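Local atomic coordinates of Non-ribosomal peptide synthetase (Methanobrevibacter ruminantium, PDB entry 6VTJ), a protein that carries a phosphopantetheine-bearing peptidyl carrier domain joined to a reductase domain, and probably releases the tethered peptide from its thioester by NAD(P)H-dependent reduction. Residues Leu138-His141 with Ile142-Glu145; Arg397-Val400 with Asp401-Thr405. One frame throughout, in Å; residues are numbered along the deposited sequence.

In the fold
Two helical turns lie in series along the chain, neither enclosing nor crossing the other. Contact 1 (138-145) comes first, on helix 137-149, which leads from strand 129-132 to the parallel strand 154-158 of the large mixed sheet, in the Rossmann-like part of the reductase. Far later, after that sheet has been completed by strand 394-395, contact 2 (397-405) spans most of helix 396-403, packed against helices 338-349 and 474-485. Each closes just short loops of three to four residues within its own helix. The centres of contacts 1 and 2 are about 29 Å apart and the nearest atoms of contacts 1 and 2 about 19 Å apart, so they do not touch.

Contact 1 (Leu138-His141 with Ile142-Glu145); sequences LGIH and ILYE
The carbonyl O of His141 is gripped twice: Glu145 N donates to it at 2.9 Å, and water 1 donates to the same His141 O at 2.8 Å. The water's second bond, a longer one of 3.1 Å, goes to Glu145 OE2. In the glutamate CG sits beside the backbone N (chi1 -65°), 3.4 Å from His141 O, and the bend at chi2 turns the carboxylate toward the preceding turn and the water. Glu145 OE2 also lies in the plane of the Tyr144 ring, at its edge. The neighbouring peptide groups follow the alpha-helical i to i+4 pattern, Ile142 N bonding to Leu138 O and Tyr144 N to Ile140 O, both at 2.9 Å. This is the first helix after strand 129-132, the crossover of a beta-alpha-beta unit in a Rossmann-like fold. Apolar branches pair along two of its sides. The CD1 methyl of Ile142, at the end of an extended chain, meets Leu138 CG at 3.9 Å, the two side chains crossing at a slant, next to helix 366-376. On another side Ile140 CD1 approaches Leu143 CD2 at 4.1 Å, near helix 166-177. The His141 imidazole, its CG turned away from the carbonyl carbon and beside the backbone N (chi1 -75°), is bonded at both nitrogens, ND1 to Phe137 O and NE2 to Arg324 NH1, which should fix its rotation. Tyr144 swings outward, and its hydroxyl is hydrogen-bonded to Glu180.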
ATOM      1  N   LEU A 138      -9.691  -2.979   0.666  1.00 22.91           N
ATOM      2  CA  LEU A 138      -9.766  -3.139   2.110  1.00 27.61           C
ATOM      3  C   LEU A 138     -11.095  -2.614   2.652  1.00 25.38           C
ATOM      4  O   LEU A 138     -11.783  -3.316   3.403  1.00 26.13           O
ATOM      5  CB  LEU A 138      -8.580  -2.439   2.777  1.00 25.71           C
ATOM      6  CG  LEU A 138      -8.581  -2.498   4.311  1.00 28.35           C
ATOM      7  CD1 LEU A 138      -8.734  -3.959   4.863  1.00 23.61           C
ATOM      8  CD2 LEU A 138      -7.332  -1.836   4.858  1.00 21.25           C
ATOM      9  N   GLY A 139     -11.497  -1.410   2.227  1.00 23.91           N
ATOM     10  CA  GLY A 139     -12.660  -0.757   2.818  1.00 25.91           C
ATOM     11  C   GLY A 139     -13.950  -1.546   2.683  1.00 27.99           C
ATOM     12  O   GLY A 139     -14.756  -1.598   3.623  1.00 31.54           O
ATOM     13  N   ILE A 140     -14.169  -2.165   1.516  1.00 28.06           N
ATOM     14  CA  ILE A 140     -15.375  -2.959   1.294  1.00 29.18           C
ATOM     15  C   ILE A 140     -15.415  -4.146   2.237  1.00 29.42           C
ATOM     16  O   ILE A 140     -16.486  -4.552   2.711  1.00 25.90           O
ATOM     17  CB  ILE A 140     -15.461  -3.398  -0.187  1.00 28.86           C
ATOM     18  CG1 ILE A 140     -16.857  -3.892  -0.518  1.00 25.10           C
ATOM     19  CG2 ILE A 140     -14.441  -4.485  -0.544  1.00 28.29           C
ATOM     20  CD1 ILE A 140     -17.905  -2.856  -0.315  1.00 30.72           C
ATOM     21  N   HIS A 141     -14.258  -4.710   2.549  1.00 27.97           N
ATOM     22  CA  HIS A 141     -14.249  -5.866   3.427  1.00 26.15           C
ATOM     23  C   HIS A 141     -14.346  -5.478   4.886  1.00 24.89           C
ATOM     24  O   HIS A 141     -14.895  -6.244   5.684  1.00 26.98           O
ATOM     25  CB  HIS A 141     -13.006  -6.689   3.143  1.00 29.65           C
ATOM     26  CG  HIS A 141     -13.115  -7.472   1.876  1.00 27.53           C
ATOM     27  ND1 HIS A 141     -12.586  -7.033   0.683  1.00 27.84           N
ATOM     28  CD2 HIS A 141     -13.751  -8.638   1.604  1.00 26.87           C
ATOM     29  CE1 HIS A 141     -12.854  -7.917  -0.265  1.00 28.20           C
ATOM     30  NE2 HIS A 141     -13.574  -8.892   0.266  1.00 29.12           N
ATOM     31  N   ILE A 142     -13.841  -4.293   5.253  1.00 26.69           N
ATOM     32  CA  ILE A 142     -14.162  -3.746   6.572  1.00 24.04           C
ATOM     33  C   ILE A 142     -15.673  -3.561   6.710  1.00 24.96           C
ATOM     34  O   ILE A 142     -16.257  -3.881   7.746  1.00 26.17           O
ATOM     35  CB  ILE A 142     -13.415  -2.426   6.827  1.00 22.95           C
ATOM     36  CG1 ILE A 142     -11.894  -2.662   6.913  1.00 27.29           C
ATOM     37  CG2 ILE A 142     -13.977  -1.737   8.088  1.00 22.69           C
ATOM     38  CD1 ILE A 142     -11.048  -1.393   7.070  1.00 23.45           C
ATOM     39  N   LEU A 143     -16.331  -3.052   5.663  1.00 27.46           N
ATOM     40  CA  LEU A 143     -17.779  -2.872   5.734  1.00 25.32           C
ATOM     41  C   LEU A 143     -18.483  -4.222   5.846  1.00 30.40           C
ATOM     42  O   LEU A 143     -19.417  -4.395   6.648  1.00 27.72           O
ATOM     43  CB  LEU A 143     -18.265  -2.104   4.505  1.00 26.70           C
ATOM     44  CG  LEU A 143     -19.757  -2.158   4.168  1.00 27.29           C
ATOM     45  CD1 LEU A 143     -20.543  -1.522   5.296  1.00 29.62           C
ATOM     46  CD2 LEU A 143     -20.039  -1.443   2.858  1.00 26.29           C
ATOM     47  N   TYR A 144     -18.057  -5.184   5.037  1.00 29.15           N
ATOM     48  CA  TYR A 144     -18.574  -6.546   5.138  1.00 32.86           C
ATOM     49  C   TYR A 144     -18.473  -7.086   6.562  1.00 30.55           C
ATOM     50  O   TYR A 144     -19.476  -7.503   7.151  1.00 32.89           O
ATOM     51  CB  TYR A 144     -17.812  -7.444   4.177  1.00 30.10           C
ATOM     52  CG  TYR A 144     -18.327  -8.859   4.130  1.00 35.57           C
ATOM     53  CD1 TYR A 144     -19.509  -9.160   3.468  1.00 38.46           C
ATOM     54  CD2 TYR A 144     -17.629  -9.893   4.740  1.00 35.69           C
ATOM     55  CE1 TYR A 144     -19.989 -10.441   3.416  1.00 41.66           C
ATOM     56  CE2 TYR A 144     -18.098 -11.183   4.690  1.00 42.04           C
ATOM     57  CZ  TYR A 144     -19.281 -11.455   4.021  1.00 45.47           C
ATOM     58  OH  TYR A 144     -19.773 -12.741   3.965  1.00 47.70           O
ATOM     59  N   GLU A 145     -17.268  -7.065   7.142  1.00 30.62           N
ATOM     60  CA  GLU A 145     -17.106  -7.628   8.478  1.00 32.16           C
ATOM     61  C   GLU A 145     -17.873  -6.834   9.523  1.00 30.79           C
ATOM     62  O   GLU A 145     -18.335  -7.406  10.520  1.00 29.89           O
ATOM     63  CB  GLU A 145     -15.630  -7.701   8.874  1.00 33.15           C
ATOM     64  CG  GLU A 145     -14.795  -8.651   8.036  1.00 33.65           C
ATOM     65  CD  GLU A 145     -15.227 -10.117   8.148  1.00 41.94           C
ATOM     66  OE1 GLU A 145     -15.727 -10.535   9.228  1.00 40.03           O
ATOM     67  OE2 GLU A 145     -15.052 -10.850   7.141  1.00 43.61           O
TER
HETATM   68  O   HOH W   1     -14.434  -8.901   4.803  1.00 40.95           O

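Contact 2 (Arg397-Val400 with Asp401-Thr405); sequences RDIV and DALNT
Val400 and Asn404, one helical turn apart, lie side by side and point the same way, with the valine CG1 methyl 3.7 Å from Asn404 ND2. In Val400 that methyl stands opposite the backbone N (chi1 161°), on the side of the carbonyl carbon, and is thereby carried toward the amide. The backbones of the two are joined by Asn404 N to Val400 O, 2.9 Å, while Asn404 CB rests against the same oxygen. The outer end of the amide is engaged elsewhere: OD1 accepts from the backbone N of Ile410. An alanine at Asn404 would lose the amide, is likely to leave Ile410 N without this acceptor, and would probably open a gap beside the valine methyl. Ile399 and Leu403 repeat the one-turn spacing on another side, but their methyls meet loosely, CG2 to CD1 at 4.4 Å. Arg397 O sits over the face of the Asp401 carboxylate, 3.0 Å from its CG, so no hydrogen bond joins the side chain to it; the same Arg397 O accepts from Asp401 N at 2.8 Å. Arg397 extends the other way, to a salt bridge with Glu412. Further on, Thr405 OG1 donates to Ala402 O at 2.9 Å, three residues back. Asp398 OD2 accepts from the backbone N of Ser395 just before the helix. The helix follows strand 394-395 of the large mixed sheet; Ile399 and Leu403 press on both Phe481 of helix 474-485 and Ile343 of helix 338-349, while Val400 lies on Ile410, in the loop leading to strand 411-412.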
ATOM      1  N   ARG A 397       9.148 -20.114  -3.004  1.00 30.26           N
ATOM      2  CA  ARG A 397       9.084 -21.530  -3.335  1.00 26.77           C
ATOM      3  C   ARG A 397       7.701 -22.082  -3.031  1.00 32.07           C
ATOM      4  O   ARG A 397       7.172 -22.894  -3.797  1.00 31.05           O
ATOM      5  CB  ARG A 397      10.155 -22.311  -2.569  1.00 27.25           C
ATOM      6  CG  ARG A 397      11.580 -21.860  -2.847  1.00 27.27           C
ATOM      7  CD  ARG A 397      12.599 -22.709  -2.079  1.00 30.03           C
ATOM      8  NE  ARG A 397      13.950 -22.303  -2.422  1.00 28.76           N
ATOM      9  CZ  ARG A 397      14.631 -21.362  -1.775  1.00 32.51           C
ATOM     10  NH1 ARG A 397      14.094 -20.744  -0.725  1.00 28.49           N
ATOM     11  NH2 ARG A 397      15.848 -21.034  -2.183  1.00 29.95           N
ATOM     12  N   ASP A 398       7.083 -21.629  -1.938  1.00 27.82           N
ATOM     13  CA  ASP A 398       5.708 -22.028  -1.661  1.00 29.89           C
ATOM     14  C   ASP A 398       4.784 -21.563  -2.770  1.00 29.55           C
ATOM     15  O   ASP A 398       3.933 -22.330  -3.269  1.00 27.39           O
ATOM     16  CB  ASP A 398       5.254 -21.452  -0.322  1.00 31.89           C
ATOM     17  CG  ASP A 398       6.002 -22.036   0.839  1.00 33.82           C
ATOM     18  OD1 ASP A 398       6.052 -23.279   0.937  1.00 38.80           O
ATOM     19  OD2 ASP A 398       6.536 -21.258   1.662  1.00 30.47           O
ATOM     20  N   ILE A 399       4.953 -20.301  -3.185  1.00 24.71           N
ATOM     21  CA  ILE A 399       4.087 -19.759  -4.221  1.00 28.07           C
ATOM     22  C   ILE A 399       4.304 -20.501  -5.526  1.00 31.03           C
ATOM     23  O   ILE A 399       3.344 -20.887  -6.199  1.00 30.99           O
ATOM     24  CB  ILE A 399       4.311 -18.250  -4.391  1.00 29.44           C
ATOM     25  CG1 ILE A 399       3.704 -17.497  -3.209  1.00 33.57           C
ATOM     26  CG2 ILE A 399       3.709 -17.794  -5.701  1.00 26.48           C
ATOM     27  CD1 ILE A 399       4.610 -16.426  -2.665  1.00 32.81           C
ATOM     28  N   VAL A 400       5.566 -20.740  -5.891  1.00 30.74           N
ATOM     29  CA  VAL A 400       5.850 -21.413  -7.155  1.00 31.08           C
ATOM     30  C   VAL A 400       5.423 -22.880  -7.104  1.00 27.75           C
ATOM     31  O   VAL A 400       4.987 -23.428  -8.117  1.00 33.11           O
ATOM     32  CB  VAL A 400       7.335 -21.233  -7.531  1.00 26.15           C
ATOM     33  CG1 VAL A 400       7.777 -22.265  -8.546  1.00 31.09           C
ATOM     34  CG2 VAL A 400       7.543 -19.847  -8.132  1.00 28.01           C
ATOM     35  N   ASP A 401       5.507 -23.536  -5.942  1.00 27.52           N
ATOM     36  CA  ASP A 401       4.961 -24.884  -5.830  1.00 30.85           C
ATOM     37  C   ASP A 401       3.477 -24.888  -6.149  1.00 35.91           C
ATOM     38  O   ASP A 401       2.992 -25.783  -6.853  1.00 36.49           O
ATOM     39  CB  ASP A 401       5.196 -25.463  -4.432  1.00 32.07           C
ATOM     40  CG  ASP A 401       6.661 -25.814  -4.175  1.00 36.41           C
ATOM     41  OD1 ASP A 401       7.475 -25.750  -5.127  1.00 37.48           O
ATOM     42  OD2 ASP A 401       7.003 -26.114  -3.005  1.00 39.63           O
ATOM     43  N   ALA A 402       2.742 -23.885  -5.647  1.00 29.92           N
ATOM     44  CA  ALA A 402       1.320 -23.779  -5.990  1.00 34.76           C
ATOM     45  C   ALA A 402       1.107 -23.477  -7.478  1.00 34.36           C
ATOM     46  O   ALA A 402       0.207 -24.040  -8.114  1.00 33.83           O
ATOM     47  CB  ALA A 402       0.656 -22.707  -5.131  1.00 27.63           C
ATOM     48  N   LEU A 403       1.903 -22.574  -8.048  1.00 32.31           N
ATOM     49  CA  LEU A 403       1.716 -22.224  -9.454  1.00 31.82           C
ATOM     50  C   LEU A 403       2.029 -23.403 -10.371  1.00 33.04           C
ATOM     51  O   LEU A 403       1.363 -23.595 -11.391  1.00 36.82           O
ATOM     52  CB  LEU A 403       2.585 -21.031  -9.824  1.00 34.98           C
ATOM     53  CG  LEU A 403       1.942 -19.674  -9.585  1.00 33.71           C
ATOM     54  CD1 LEU A 403       2.948 -18.591  -9.936  1.00 34.60           C
ATOM     55  CD2 LEU A 403       0.652 -19.543 -10.397  1.00 33.53           C
ATOM     56  N   ASN A 404       3.020 -24.219 -10.024  1.00 31.43           N
ATOM     57  CA  ASN A 404       3.392 -25.319 -10.911  1.00 34.63           C
ATOM     58  C   ASN A 404       2.342 -26.429 -10.983  1.00 37.28           C
ATOM     59  O   ASN A 404       2.450 -27.295 -11.858  1.00 35.17           O
ATOM     60  CB  ASN A 404       4.737 -25.909 -10.490  1.00 32.27           C
ATOM     61  CG  ASN A 404       5.896 -25.126 -11.037  1.00 33.42           C
ATOM     62  OD1 ASN A 404       5.726 -24.314 -11.944  1.00 32.46           O
ATOM     63  ND2 ASN A 404       7.086 -25.360 -10.496  1.00 36.10           N
ATOM     64  N   THR A 405       1.342 -26.449 -10.097  1.00 33.65           N
ATOM     65  CA  THR A 405       0.275 -27.430 -10.290  1.00 35.54           C
ATOM     66  C   THR A 405      -0.596 -27.100 -11.498  1.00 37.39           C
ATOM     67  O   THR A 405      -1.403 -27.939 -11.910  1.00 36.38           O
ATOM     68  CB  THR A 405      -0.594 -27.557  -9.033  1.00 33.80           C
ATOM     69  OG1 THR A 405      -1.406 -26.387  -8.883  1.00 35.54           O
ATOM     70  CG2 THR A 405       0.267 -27.739  -7.799  1.00 35.95           C
TER